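Local coordinates for cytosolic phospholipase A2 delta (Homo sapiens, PDB 5IXC), which hydrolyses glycerophospholipids at the sn-2 position in a calcium-dependent manner, with a preference for linoleic acid there, at residues L165-V170 against G277-L282; G242-P247 against M259-P264. All coordinates share one frame; numbering follows the deposited sequence.

Contact 1. Residues L165-V170 against G277-L282. With BA (barium ion), chain D.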
loop_
_atom_site.group_PDB
_atom_site.type_symbol
_atom_site.label_atom_id
_atom_site.label_comp_id
_atom_site.label_asym_id
_atom_site.label_seq_id
_atom_site.Cartn_x
_atom_site.Cartn_y
_atom_site.Cartn_z
ATOM N N LEU A 165 12.884 -20.171 -7.783
ATOM C CA LEU A 165 13.895 -19.791 -6.820
ATOM C C LEU A 165 14.746 -20.992 -6.488
ATOM O O LEU A 165 14.221 -22.057 -6.212
ATOM C CB LEU A 165 13.188 -19.328 -5.560
ATOM C CG LEU A 165 13.822 -18.184 -4.795
ATOM C CD1 LEU A 165 13.798 -16.914 -5.638
ATOM C CD2 LEU A 165 13.043 -17.985 -3.512
ATOM N N SER A 166 16.053 -20.840 -6.530
ATOM C CA SER A 166 16.913 -21.879 -6.016
ATOM C C SER A 166 17.704 -21.322 -4.861
ATOM O O SER A 166 17.775 -20.115 -4.670
ATOM C CB SER A 166 17.814 -22.480 -7.100
ATOM O OG SER A 166 18.456 -21.486 -7.865
ATOM N N CYS A 167 18.244 -22.218 -4.057
ATOM C CA CYS A 167 18.954 -21.838 -2.868
ATOM C C CYS A 167 20.345 -22.396 -2.940
ATOM O O CYS A 167 20.535 -23.516 -3.389
ATOM C CB CYS A 167 18.232 -22.381 -1.658
ATOM S SG CYS A 167 16.804 -21.372 -1.068
ATOM N N LEU A 168 21.321 -21.601 -2.528
ATOM C CA LEU A 168 22.685 -22.070 -2.493
ATOM C C LEU A 168 23.038 -22.276 -1.058
ATOM O O LEU A 168 22.823 -21.404 -0.235
ATOM C CB LEU A 168 23.632 -21.060 -3.125
ATOM C CG LEU A 168 25.054 -21.493 -3.528
ATOM C CD1 LEU A 168 26.084 -21.078 -2.504
ATOM C CD2 LEU A 168 25.174 -22.984 -3.760
ATOM N N ASP A 169 23.582 -23.439 -0.758
ATOM C CA ASP A 169 23.913 -23.777 0.599
ATOM C C ASP A 169 25.400 -23.991 0.780
ATOM O O ASP A 169 26.007 -24.741 0.030
ATOM C CB ASP A 169 23.161 -25.031 0.977
ATOM C CG ASP A 169 22.585 -24.936 2.329
ATOM O OD1 ASP A 169 21.341 -24.946 2.429
ATOM O OD2 ASP A 169 23.376 -24.816 3.295
ATOM N N VAL A 170 25.957 -23.344 1.800
ATOM C CA VAL A 170 27.400 -23.297 2.007
ATOM C C VAL A 170 27.802 -23.644 3.439
ATOM O O VAL A 170 27.469 -22.903 4.358
ATOM C CB VAL A 170 27.953 -21.894 1.670
ATOM C CG1 VAL A 170 29.484 -21.848 1.765
ATOM C CG2 VAL A 170 27.516 -21.482 0.277
ATOM N N GLY A 277 16.257 -26.245 -5.011
ATOM C CA GLY A 277 15.075 -25.384 -4.972
ATOM C C GLY A 277 14.816 -25.014 -3.526
ATOM O O GLY A 277 15.111 -25.799 -2.625
ATOM N N CYS A 278 14.298 -23.812 -3.290
ATOM C CA CYS A 278 14.210 -23.313 -1.919
ATOM C C CYS A 278 13.234 -24.140 -1.110
ATOM O O CYS A 278 12.180 -24.518 -1.639
ATOM C CB CYS A 278 13.845 -21.839 -1.930
ATOM S SG CYS A 278 15.339 -20.936 -2.533
ATOM N N PRO A 279 13.592 -24.468 0.157
ATOM C CA PRO A 279 12.615 -25.276 0.881
ATOM C C PRO A 279 11.309 -24.553 1.191
ATOM O O PRO A 279 10.238 -25.150 1.102
ATOM C CB PRO A 279 13.333 -25.587 2.192
ATOM C CG PRO A 279 14.245 -24.432 2.399
ATOM C CD PRO A 279 14.774 -24.187 1.006
ATOM N N GLU A 280 11.411 -23.272 1.536
ATOM C CA GLU A 280 10.288 -22.527 2.099
ATOM C C GLU A 280 9.077 -22.481 1.209
ATOM O O GLU A 280 9.161 -22.509 -0.008
ATOM C CB GLU A 280 10.676 -21.093 2.429
ATOM C CG GLU A 280 11.841 -20.978 3.393
ATOM C CD GLU A 280 13.131 -20.562 2.712
ATOM O OE1 GLU A 280 13.720 -21.389 1.985
ATOM O OE2 GLU A 280 13.567 -19.405 2.900
ATOM N N GLU A 281 7.941 -22.408 1.869
ATOM C CA GLU A 281 6.670 -22.148 1.228
ATOM C C GLU A 281 6.428 -20.650 1.122
ATOM O O GLU A 281 7.058 -19.836 1.806
ATOM C CB GLU A 281 5.551 -22.778 2.057
ATOM C CG GLU A 281 5.711 -24.281 2.271
ATOM C CD GLU A 281 5.193 -25.104 1.104
ATOM O OE1 GLU A 281 5.437 -26.328 1.097
ATOM O OE2 GLU A 281 4.549 -24.530 0.194
ATOM N N LEU A 282 5.490 -20.295 0.264
ATOM C CA LEU A 282 5.102 -18.902 0.119
ATOM C C LEU A 282 4.296 -18.436 1.298
ATOM O O LEU A 282 3.273 -19.024 1.615
ATOM C CB LEU A 282 4.289 -18.681 -1.151
ATOM C CG LEU A 282 5.137 -18.104 -2.274
ATOM C CD1 LEU A 282 6.276 -19.061 -2.615
ATOM C CD2 LEU A 282 4.278 -17.835 -3.495
HETATM BA BA BA D . 22.721 -27.031 5.296
#
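Cys-167 and Cys-278 are joined by a disulfide, SG to SG 2.1 Å, between a strand and the loop that leaves its neighbour. Both cysteines turn SG anti to their own carbonyl carbon and beside the backbone N (chi1 -82° and -72°), and the two CB-SG bonds are twisted against each other by a chi3 of 114°. Cys-278 lays its sulfur against the backbone of 165-170, SG 3.3 Å from Ser-166 C. Leu-165 comes against that same sulfur with its CD2 methyl, 3.9 Å from Cys-278 SG. The sulfur of Cys-167 meets the proline ring at one carbon, SG to Pro-279 CD 4.0 Å.

Strands 160-171 and 269-277 are antiparallel neighbours, and the contact sits where their pairing ends: Ser-166 and Gly-277 form a non-hydrogen-bonded pair, CA to CA 4.1 Å, after which a weak hydrogen bond runs from Cys-278 N to Leu-165 O (3.4 Å). The disulfide thus pins the loop that leaves strand 269-277 back onto the sheet of what is probably a second C2-type domain, where the chain heads for the catalytic part. On the other edge of 160-171, His-214 of strand 210-216 touches both cysteines, and its NE2 is in a weak hydrogen bond with Glu-280 OE2. Further along, Asp-169 binds barium through OD2 at 3.1 Å, while its OD1 is salt-bridged to Arg-212.

Contact 2. Residues G242-P247 against M259-P264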
loop_
_atom_site.group_PDB
_atom_site.type_symbol
_atom_site.label_atom_id
_atom_site.label_comp_id
_atom_site.label_asym_id
_atom_site.label_seq_id
_atom_site.Cartn_x
_atom_site.Cartn_y
_atom_site.Cartn_z
ATOM N N GLY A 242 43.017 -13.327 -3.576
ATOM C CA GLY A 242 42.417 -14.047 -4.694
ATOM C C GLY A 242 40.935 -14.324 -4.521
ATOM O O GLY A 242 40.487 -14.723 -3.446
ATOM N N TYR A 243 40.186 -14.122 -5.599
ATOM C CA TYR A 243 38.756 -14.435 -5.651
ATOM C C TYR A 243 38.533 -15.771 -6.350
ATOM O O TYR A 243 38.766 -15.889 -7.557
ATOM C CB TYR A 243 38.005 -13.366 -6.451
ATOM C CG TYR A 243 37.213 -12.377 -5.640
ATOM C CD1 TYR A 243 37.584 -11.037 -5.586
ATOM C CD2 TYR A 243 36.068 -12.768 -4.962
ATOM C CE1 TYR A 243 36.841 -10.118 -4.859
ATOM C CE2 TYR A 243 35.318 -11.855 -4.232
ATOM C CZ TYR A 243 35.710 -10.532 -4.184
ATOM O OH TYR A 243 34.976 -9.617 -3.466
ATOM N N LEU A 244 38.081 -16.772 -5.604
ATOM C CA LEU A 244 37.610 -18.010 -6.230
ATOM C C LEU A 244 36.163 -17.821 -6.622
ATOM O O LEU A 244 35.370 -17.292 -5.838
ATOM C CB LEU A 244 37.755 -19.217 -5.307
ATOM C CG LEU A 244 39.189 -19.609 -4.945
ATOM C CD1 LEU A 244 39.167 -20.975 -4.294
ATOM C CD2 LEU A 244 40.124 -19.619 -6.149
ATOM N N THR A 245 35.828 -18.237 -7.837
ATOM C CA THR A 245 34.462 -18.109 -8.328
ATOM C C THR A 245 33.945 -19.435 -8.841
ATOM O O THR A 245 34.655 -20.159 -9.527
ATOM C CB THR A 245 34.352 -17.078 -9.465
ATOM O OG1 THR A 245 35.006 -17.586 -10.636
ATOM C CG2 THR A 245 34.981 -15.752 -9.059
ATOM N N VAL A 246 32.691 -19.732 -8.522
ATOM C CA VAL A 246 32.019 -20.917 -9.044
ATOM C C VAL A 246 30.835 -20.462 -9.861
ATOM O O VAL A 246 30.056 -19.641 -9.381
ATOM C CB VAL A 246 31.506 -21.816 -7.912
ATOM C CG1 VAL A 246 30.810 -23.049 -8.471
ATOM C CG2 VAL A 246 32.654 -22.230 -7.016
ATOM N N PRO A 247 30.686 -20.987 -11.089
ATOM C CA PRO A 247 29.512 -20.611 -11.869
ATOM C C PRO A 247 28.242 -21.285 -11.390
ATOM O O PRO A 247 28.281 -22.387 -10.843
ATOM C CB PRO A 247 29.849 -21.081 -13.289
ATOM C CG PRO A 247 30.899 -22.106 -13.123
ATOM C CD PRO A 247 31.642 -21.788 -11.862
ATOM N N MET A 259 35.130 -26.482 -2.432
ATOM C CA MET A 259 36.169 -25.512 -2.755
ATOM C C MET A 259 36.970 -25.128 -1.536
ATOM O O MET A 259 36.425 -24.708 -0.530
ATOM C CB MET A 259 35.642 -24.259 -3.468
ATOM C CG MET A 259 34.587 -23.434 -2.755
ATOM S SD MET A 259 34.619 -21.681 -3.233
ATOM C CE MET A 259 35.189 -21.734 -4.935
ATOM N N ASP A 260 38.277 -25.304 -1.656
ATOM C CA ASP A 260 39.232 -24.813 -0.679
ATOM C C ASP A 260 39.600 -23.383 -1.029
ATOM O O ASP A 260 39.996 -23.087 -2.151
ATOM C CB ASP A 260 40.469 -25.693 -0.666
ATOM C CG ASP A 260 40.139 -27.124 -0.345
ATOM O OD1 ASP A 260 40.436 -27.545 0.791
ATOM O OD2 ASP A 260 39.548 -27.817 -1.208
ATOM N N VAL A 261 39.455 -22.498 -0.060
ATOM C CA VAL A 261 39.684 -21.079 -0.268
ATOM C C VAL A 261 40.950 -20.690 0.487
ATOM O O VAL A 261 41.031 -20.910 1.698
ATOM C CB VAL A 261 38.499 -20.241 0.230
ATOM C CG1 VAL A 261 38.750 -18.761 -0.024
ATOM C CG2 VAL A 261 37.214 -20.674 -0.458
ATOM N N PRO A 262 41.946 -20.120 -0.227
ATOM C CA PRO A 262 43.224 -19.858 0.415
ATOM C C PRO A 262 43.188 -18.612 1.279
ATOM O O PRO A 262 42.630 -17.590 0.890
ATOM C CB PRO A 262 44.181 -19.667 -0.767
ATOM C CG PRO A 262 43.326 -19.129 -1.861
ATOM C CD PRO A 262 41.944 -19.690 -1.640
ATOM N N ALA A 263 43.779 -18.728 2.458
ATOM C CA ALA A 263 44.077 -17.580 3.300
ATOM C C ALA A 263 45.380 -16.961 2.799
ATOM O O ALA A 263 46.034 -17.546 1.913
ATOM C CB ALA A 263 44.208 -18.015 4.749
ATOM N N PRO A 264 45.751 -15.773 3.328
ATOM C CA PRO A 264 47.023 -15.184 2.957
ATOM C C PRO A 264 47.997 -15.200 4.145
ATOM O O PRO A 264 47.855 -14.382 5.056
ATOM C CB PRO A 264 46.622 -13.749 2.612
ATOM C CG PRO A 264 45.500 -13.453 3.569
ATOM C CD PRO A 264 44.927 -14.775 4.038
#
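Leu-244 faces strand 259-261 and meets a different partner at each end of its side chain. Its CB lies against the terminal methyl of Met-259, 3.6 Å from CE. At CG the chain turns away from its own carbonyl carbon to lie beside the backbone N (chi1 -65°), and this carries the branch to residues 260-262. There the CD1 methyl does the touching. It comes up to the carbonyl oxygen of Asp-260 and passes the side chain of Val-261 at a looser 4.3 Å, CD1 to CG2. It also meets the proline ring, CD1 4.1 Å from Pro-262 CD.

Two residues on, Val-246 points the same way and offers CG2 to Met-259 CE. The methionine crosses the valine at a slant, its chain bent at the thioether (chi3 31°), and CE ends up between the CB of Leu-244 and the CG2 of Val-246.

The strands run nearly antiparallel, at 158°, but their axes stay 9.0 Å apart, too far for backbone pairing. They belong to separate sheets: Leu-244 and Val-246 bond through their backbones to Gly-225 and Leu-223 of strand 221-226, Met-259 and Val-261 to Leu-271 and Val-269 of strand 269-277. This is face-to-face packing of two antiparallel sheets, as in the beta-sandwich of C2 domains. Asp-260 points the other way, where its carboxylate is salt-bridged to Arg-270.

With methyl and methylene groups doing nearly all the touching, the two sheets are held here by apolar packing and shape rather than by directional bonds.

In the fold
Contact 1 and contact 2 both reach the same antiparallel sheet, the first through strands 160-171 and 269-277, the second through strand 257-261, which pairs with 269-277. Along the chain, contact 2 is nested within the loop that contact 1 closes; their centres lie about 23 Å apart, and their nearest atoms, about 7 Å apart, do not touch. Each is only partly buried, mixing buried with exposed residues. Their chemistry follows their place: contact 1 joins neighbours at the end of a strand pair, using a covalent link and one weak backbone hydrogen bond, whereas contact 2 joins two different sheets across their faces through apolar side chains. Contact 2 also lies farther from the chain's centre, about 43 Å against 27 Å.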